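Local structure of polymerase nucleotidyl transferase domain-containing protein (Archaeoglobus fulgidus, 1YLQ) at residues A[15-25]-A[36-47]. The protein probably transfers a nucleotidyl group from a nucleoside triphosphate to an acceptor. Residues are numbered along the deposited sequence; the frame is centred on the assembly and turned at random.
Sequences VQDAEIYLYGS and SDIDVAIVSDVF. With SO4 (sulfate ion), chain C.
Strands 19-23 and 38-43 pair antiparallel in the middle of the mixed sheet of this nucleotidyltransferase-fold domain. Glu19 with Val43, Tyr21 with Ala41 and Tyr23 with Asp39 are hydrogen-bonded pairs, each closed by two backbone bonds. Beyond the strand, Ser25 N bonds to Ser36 O at 2.8 Å.

Ile20, Leu22, Val40 and Ile42 point to the face covered by helix 3-14 and helix 50-63. Ile20 CG2 lies alongside Val40 CG1, 3.6 Å away. On the other face, Val43 CG2 meets the ring edge of Tyr21, whose ring stacks on Trp79.

Tyr23 turns its ring back over the partner strand, with CG between the backbone N and carbonyl carbon (chi1 51°). Asp39 CB sits over the ring centre in a CH-pi contact, 3.4 Å from the centroid, and Ala41 CB touches the ring edge. With an alanine here, Asp39 CB and Ala41 CB would probably lose their packing partner, opening a gap.

At the far end, Ser44 OG donates to the syn lone pair of Asp17 OD1 at 2.6 Å. It also accepts from Val46 N, which makes an ST turn.

Gly24 CA lies 3.1 Å from Asp39 OD2, and its backbone angles call for glycine. Gly24-Ser25, then Asp37 and Asp39, match the family's GS...DxD signature. Ser36 N donates to sulfate O2 at 2.7 Å. This anion, probably from the crystallisation liquor, settles beside Asp39, near the probable active site.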
ATOM      1  N   VAL A  15       0.259 -20.080   9.877  1.00 31.51           N
ATOM      2  CA  VAL A  15      -0.623 -19.931  11.051  1.00 32.23           C
ATOM      3  C   VAL A  15      -2.069 -19.871  10.558  1.00 31.01           C
ATOM      4  O   VAL A  15      -2.558 -18.801  10.205  1.00 29.95           O
ATOM      5  CB  VAL A  15      -0.279 -18.654  11.885  1.00 33.90           C
ATOM      6  CG1 VAL A  15      -1.195 -18.536  13.136  1.00 34.55           C
ATOM      7  CG2 VAL A  15       1.189 -18.632  12.305  1.00 34.68           C
ATOM      8  N   GLN A  16      -2.742 -21.018  10.569  1.00 29.04           N
ATOM      9  CA  GLN A  16      -4.061 -21.157   9.975  1.00 29.99           C
ATOM     10  C   GLN A  16      -5.079 -20.207  10.604  1.00 29.30           C
ATOM     11  O   GLN A  16      -5.963 -19.686   9.916  1.00 28.60           O
ATOM     12  CB  GLN A  16      -4.551 -22.608  10.150  1.00 29.82           C
ATOM     13  CG  GLN A  16      -5.779 -22.889   9.369  1.00 36.72           C
ATOM     14  CD  GLN A  16      -6.045 -24.365   9.258  1.00 42.64           C
ATOM     15  OE1 GLN A  16      -5.532 -25.151  10.069  1.00 44.80           O
ATOM     16  NE2 GLN A  16      -6.843 -24.766   8.251  1.00 44.54           N
ATOM     17  N   ASP A  17      -4.969 -19.986  11.911  1.00 28.64           N
ATOM     18  CA  ASP A  17      -5.997 -19.189  12.582  1.00 28.03           C
ATOM     19  C   ASP A  17      -5.719 -17.697  12.591  1.00 27.00           C
ATOM     20  O   ASP A  17      -6.460 -16.935  13.226  1.00 26.66           O
ATOM     21  CB  ASP A  17      -6.270 -19.705  14.017  1.00 27.42           C
ATOM     22  CG  ASP A  17      -5.135 -19.340  15.030  1.00 27.41           C
ATOM     23  OD1 ASP A  17      -4.164 -18.621  14.712  1.00 28.10           O
ATOM     24  OD2 ASP A  17      -5.195 -19.798  16.193  1.00 32.33           O
ATOM     25  N   ALA A  18      -4.651 -17.266  11.922  1.00 27.05           N
ATOM     26  CA  ALA A  18      -4.283 -15.877  12.035  1.00 27.37           C
ATOM     27  C   ALA A  18      -5.278 -14.921  11.395  1.00 27.73           C
ATOM     28  O   ALA A  18      -5.986 -15.248  10.399  1.00 29.23           O
ATOM     29  CB  ALA A  18      -2.819 -15.599  11.592  1.00 27.51           C
ATOM     30  N   GLU A  19      -5.400 -13.751  12.002  1.00 26.59           N
ATOM     31  CA  GLU A  19      -6.218 -12.713  11.426  1.00 26.44           C
ATOM     32  C   GLU A  19      -5.329 -11.578  11.006  1.00 24.98           C
ATOM     33  O   GLU A  19      -4.278 -11.347  11.626  1.00 24.91           O
ATOM     34  CB  GLU A  19      -7.294 -12.236  12.387  1.00 26.69           C
ATOM     35  CG  GLU A  19      -8.384 -13.312  12.667  1.00 32.39           C
ATOM     36  CD  GLU A  19      -9.492 -13.401  11.572  1.00 38.11           C
ATOM     37  OE1 GLU A  19      -9.255 -13.245  10.325  1.00 36.74           O
ATOM     38  OE2 GLU A  19     -10.634 -13.673  11.979  1.00 42.50           O
ATOM     39  N   ILE A  20      -5.694 -10.940   9.894  1.00 22.86           N
ATOM     40  CA  ILE A  20      -4.847  -9.875   9.371  1.00 24.16           C
ATOM     41  C   ILE A  20      -5.634  -8.593   9.318  1.00 23.84           C
ATOM     42  O   ILE A  20      -6.737  -8.554   8.759  1.00 23.67           O
ATOM     43  CB  ILE A  20      -4.264 -10.228   7.948  1.00 25.20           C
ATOM     44  CG1 ILE A  20      -3.487 -11.546   8.015  1.00 23.96           C
ATOM     45  CG2 ILE A  20      -3.430  -9.030   7.395  1.00 23.69           C
ATOM     46  CD1 ILE A  20      -3.431 -12.275   6.653  1.00 22.42           C
ATOM     47  N   TYR A  21      -5.028  -7.548   9.865  1.00 24.52           N
ATOM     48  CA  TYR A  21      -5.627  -6.228   9.842  1.00 25.05           C
ATOM     49  C   TYR A  21      -4.705  -5.220   9.175  1.00 25.08           C
ATOM     50  O   TYR A  21      -3.491  -5.221   9.450  1.00 26.42           O
ATOM     51  CB  TYR A  21      -5.813  -5.791  11.291  1.00 23.67           C
ATOM     52  CG  TYR A  21      -6.630  -6.747  12.099  1.00 21.58           C
ATOM     53  CD1 TYR A  21      -8.010  -6.658  12.114  1.00 22.20           C
ATOM     54  CD2 TYR A  21      -6.013  -7.753  12.860  1.00 23.97           C
ATOM     55  CE1 TYR A  21      -8.786  -7.519  12.882  1.00 26.57           C
ATOM     56  CE2 TYR A  21      -6.788  -8.676  13.598  1.00 23.97           C
ATOM     57  CZ  TYR A  21      -8.171  -8.513  13.626  1.00 26.30           C
ATOM     58  OH  TYR A  21      -8.955  -9.386  14.354  1.00 26.22           O
ATOM     59  N   LEU A  22      -5.287  -4.306   8.389  1.00 24.39           N
ATOM     60  CA  LEU A  22      -4.541  -3.245   7.679  1.00 24.82           C
ATOM     61  C   LEU A  22      -4.791  -1.880   8.324  1.00 25.05           C
ATOM     62  O   LEU A  22      -5.914  -1.550   8.683  1.00 25.23           O
ATOM     63  CB  LEU A  22      -4.949  -3.207   6.185  1.00 24.04           C
ATOM     64  CG  LEU A  22      -4.670  -4.476   5.343  1.00 26.93           C
ATOM     65  CD1 LEU A  22      -5.012  -4.225   3.800  1.00 25.62           C
ATOM     66  CD2 LEU A  22      -3.180  -4.903   5.505  1.00 25.20           C
ATOM     67  N   TYR A  23      -3.738  -1.105   8.536  1.00 25.58           N
ATOM     68  CA  TYR A  23      -3.887   0.293   8.901  1.00 25.44           C
ATOM     69  C   TYR A  23      -2.698   1.053   8.311  1.00 25.55           C
ATOM     70  O   TYR A  23      -2.143   0.640   7.266  1.00 24.41           O
ATOM     71  CB  TYR A  23      -4.089   0.470  10.431  1.00 26.83           C
ATOM     72  CG  TYR A  23      -3.073  -0.233  11.302  1.00 27.59           C
ATOM     73  CD1 TYR A  23      -3.126  -1.620  11.430  1.00 34.15           C
ATOM     74  CD2 TYR A  23      -2.103   0.489  12.065  1.00 28.18           C
ATOM     75  CE1 TYR A  23      -2.229  -2.305  12.216  1.00 31.74           C
ATOM     76  CE2 TYR A  23      -1.135  -0.237  12.896  1.00 28.28           C
ATOM     77  CZ  TYR A  23      -1.266  -1.636  12.936  1.00 29.36           C
ATOM     78  OH  TYR A  23      -0.488  -2.482  13.678  1.00 32.41           O
ATOM     79  N   GLY A  24      -2.364   2.197   8.886  1.00 25.60           N
ATOM     80  CA  GLY A  24      -1.313   3.069   8.323  1.00 25.79           C
ATOM     81  C   GLY A  24      -1.945   4.152   7.429  1.00 26.62           C
ATOM     82  O   GLY A  24      -3.163   4.285   7.396  1.00 26.90           O
ATOM     83  N   SER A  25      -1.128   4.933   6.745  1.00 27.54           N
ATOM     84  CA  SER A  25      -1.606   6.212   6.145  1.00 29.68           C
ATOM     85  C   SER A  25      -2.783   6.028   5.207  1.00 30.61           C
ATOM     86  O   SER A  25      -3.777   6.761   5.295  1.00 30.05           O
ATOM     87  CB  SER A  25      -0.482   6.968   5.443  1.00 30.34           C
ATOM     88  OG  SER A  25       0.083   6.210   4.407  1.00 33.94           O
ATOM     89  N   SER A  36       3.397   4.682   8.762  1.00 35.29           N
ATOM     90  CA  SER A  36       3.756   3.792   7.659  1.00 34.78           C
ATOM     91  C   SER A  36       2.664   3.747   6.551  1.00 33.00           C
ATOM     92  O   SER A  36       1.491   3.894   6.857  1.00 33.02           O
ATOM     93  CB  SER A  36       4.031   2.393   8.186  1.00 34.66           C
ATOM     94  OG  SER A  36       4.163   1.509   7.080  1.00 36.72           O
ATOM     95  N   ASP A  37       3.046   3.509   5.295  1.00 31.47           N
ATOM     96  CA  ASP A  37       2.083   3.470   4.165  1.00 30.29           C
ATOM     97  C   ASP A  37       0.964   2.444   4.401  1.00 29.98           C
ATOM     98  O   ASP A  37      -0.222   2.775   4.309  1.00 30.03           O
ATOM     99  CB  ASP A  37       2.770   3.160   2.835  1.00 29.87           C
ATOM    100  CG  ASP A  37       3.792   4.265   2.393  1.00 32.54           C
ATOM    101  OD1 ASP A  37       3.716   5.412   2.843  1.00 30.98           O
ATOM    102  OD2 ASP A  37       4.687   3.955   1.591  1.00 34.35           O
ATOM    103  N   ILE A  38       1.353   1.193   4.662  1.00 28.82           N
ATOM    104  CA  ILE A  38       0.418   0.152   5.059  1.00 27.78           C
ATOM    105  C   ILE A  38       1.067  -0.535   6.281  1.00 28.00           C
ATOM    106  O   ILE A  38       2.199  -1.068   6.206  1.00 28.34           O
ATOM    107  CB  ILE A  38       0.116  -0.858   3.923  1.00 28.91           C
ATOM    108  CG1 ILE A  38      -0.447  -0.140   2.683  1.00 28.37           C
ATOM    109  CG2 ILE A  38      -0.860  -1.986   4.416  1.00 27.99           C
ATOM    110  CD1 ILE A  38      -0.504  -1.067   1.420  1.00 29.86           C
ATOM    111  N   ASP A  39       0.401  -0.440   7.421  1.00 25.86           N
ATOM    112  CA  ASP A  39       0.722  -1.352   8.556  1.00 26.42           C
ATOM    113  C   ASP A  39      -0.104  -2.626   8.399  1.00 25.91           C
ATOM    114  O   ASP A  39      -1.268  -2.580   7.977  1.00 26.37           O
ATOM    115  CB  ASP A  39       0.418  -0.698   9.877  1.00 25.68           C
ATOM    116  CG  ASP A  39       1.327   0.469  10.149  1.00 32.05           C
ATOM    117  OD1 ASP A  39       2.532   0.221  10.407  1.00 32.55           O
ATOM    118  OD2 ASP A  39       0.853   1.633  10.013  1.00 32.45           O
ATOM    119  N   VAL A  40       0.523  -3.754   8.687  1.00 26.31           N
ATOM    120  CA  VAL A  40      -0.124  -5.075   8.598  1.00 25.95           C
ATOM    121  C   VAL A  40       0.037  -5.758   9.941  1.00 25.12           C
ATOM    122  O   VAL A  40       1.139  -6.153  10.322  1.00 25.93           O
ATOM    123  CB  VAL A  40       0.534  -5.952   7.549  1.00 25.99           C
ATOM    124  CG1 VAL A  40      -0.304  -7.240   7.327  1.00 24.47           C
ATOM    125  CG2 VAL A  40       0.657  -5.231   6.203  1.00 26.12           C
ATOM    126  N   ALA A  41      -1.052  -5.908  10.670  1.00 24.73           N
ATOM    127  CA  ALA A  41      -0.979  -6.649  11.944  1.00 24.22           C
ATOM    128  C   ALA A  41      -1.441  -8.085  11.657  1.00 23.93           C
ATOM    129  O   ALA A  41      -2.505  -8.297  11.073  1.00 24.74           O
ATOM    130  CB  ALA A  41      -1.818  -5.983  12.981  1.00 22.42           C
ATOM    131  N   ILE A  42      -0.599  -9.056  11.998  1.00 24.39           N
ATOM    132  CA  ILE A  42      -0.923 -10.455  11.836  1.00 22.44           C
ATOM    133  C   ILE A  42      -1.024 -11.053  13.240  1.00 23.31           C
ATOM    134  O   ILE A  42      -0.054 -11.064  13.988  1.00 23.94           O
ATOM    135  CB  ILE A  42       0.133 -11.149  10.962  1.00 23.25           C
ATOM    136  CG1 ILE A  42       0.274 -10.362   9.632  1.00 23.39           C
ATOM    137  CG2 ILE A  42      -0.244 -12.726  10.760  1.00 22.23           C
ATOM    138  CD1 ILE A  42       1.344 -10.838   8.737  1.00 25.52           C
ATOM    139  N   VAL A  43      -2.213 -11.523  13.612  1.00 22.18           N
ATOM    140  CA  VAL A  43      -2.571 -11.652  15.007  1.00 23.08           C
ATOM    141  C   VAL A  43      -3.018 -13.082  15.291  1.00 23.23           C
ATOM    142  O   VAL A  43      -3.944 -13.585  14.661  1.00 22.40           O
ATOM    143  CB  VAL A  43      -3.747 -10.699  15.362  1.00 21.68           C
ATOM    144  CG1 VAL A  43      -4.182 -10.882  16.814  1.00 22.69           C
ATOM    145  CG2 VAL A  43      -3.385  -9.185  15.021  1.00 23.42           C
ATOM    146  N   SER A  44      -2.360 -13.729  16.261  1.00 24.95           N
ATOM    147  CA  SER A  44      -2.776 -15.094  16.669  1.00 25.61           C
ATOM    148  C   SER A  44      -2.128 -15.358  18.002  1.00 25.09           C
ATOM    149  O   SER A  44      -1.005 -14.901  18.231  1.00 25.82           O
ATOM    150  CB  SER A  44      -2.234 -16.125  15.662  1.00 24.90           C
ATOM    151  OG  SER A  44      -2.399 -17.436  16.189  1.00 26.66           O
ATOM    152  N   ASP A  45      -2.771 -16.150  18.863  1.00 24.05           N
ATOM    153  CA  ASP A  45      -2.085 -16.522  20.115  1.00 23.53           C
ATOM    154  C   ASP A  45      -1.001 -17.579  19.894  1.00 24.29           C
ATOM    155  O   ASP A  45      -0.212 -17.880  20.791  1.00 24.01           O
ATOM    156  CB  ASP A  45      -3.074 -16.945  21.199  1.00 23.60           C
ATOM    157  CG  ASP A  45      -3.748 -15.756  21.848  1.00 23.38           C
ATOM    158  OD1 ASP A  45      -3.280 -14.577  21.701  1.00 22.77           O
ATOM    159  OD2 ASP A  45      -4.729 -15.989  22.557  1.00 22.60           O
ATOM    160  N   VAL A  46      -0.909 -18.109  18.692  1.00 24.03           N
ATOM    161  CA  VAL A  46       0.308 -18.893  18.360  1.00 27.22           C
ATOM    162  C   VAL A  46       1.609 -18.065  18.602  1.00 25.80           C
ATOM    163  O   VAL A  46       2.642 -18.590  18.947  1.00 27.26           O
ATOM    164  CB  VAL A  46       0.237 -19.426  16.900  1.00 27.29           C
ATOM    165  CG1 VAL A  46       1.487 -20.164  16.509  1.00 33.39           C
ATOM    166  CG2 VAL A  46      -0.968 -20.423  16.767  1.00 27.22           C
ATOM    167  N   PHE A  47       1.540 -16.759  18.451  1.00 25.55           N
ATOM    168  CA  PHE A  47       2.712 -15.903  18.617  1.00 25.01           C
ATOM    169  C   PHE A  47       3.067 -15.639  20.084  1.00 26.09           C
ATOM    170  O   PHE A  47       4.028 -14.889  20.381  1.00 25.04           O
ATOM    171  CB  PHE A  47       2.503 -14.605  17.843  1.00 23.83           C
ATOM    172  CG  PHE A  47       2.355 -14.819  16.341  1.00 23.61           C
ATOM    173  CD1 PHE A  47       3.280 -15.596  15.645  1.00 25.83           C
ATOM    174  CD2 PHE A  47       1.324 -14.192  15.628  1.00 24.40           C
ATOM    175  CE1 PHE A  47       3.166 -15.792  14.270  1.00 28.81           C
ATOM    176  CE2 PHE A  47       1.215 -14.347  14.233  1.00 28.58           C
ATOM    177  CZ  PHE A  47       2.109 -15.165  13.564  1.00 29.38           C
TER
HETATM  178  S   SO4 C 201       3.243   3.406  12.182  1.00 42.87           S
HETATM  179  O1  SO4 C 201       4.492   2.660  12.188  1.00 41.95           O
HETATM  180  O2  SO4 C 201       2.475   3.304  10.948  1.00 44.67           O
HETATM  181  O3  SO4 C 201       2.308   2.907  13.188  1.00 43.89           O
HETATM  182  O4  SO4 C 201       3.614   4.805  12.420  1.00 41.10           O
HETATM  183  O   HOH W   1      -3.985 -19.432  18.295  1.00 30.87           O
HETATM  184  O   HOH W   2      -2.766   1.848   5.155  1.00 31.16           O
HETATM  185  O   HOH W   3       2.654   6.959   4.577  1.00 59.93           O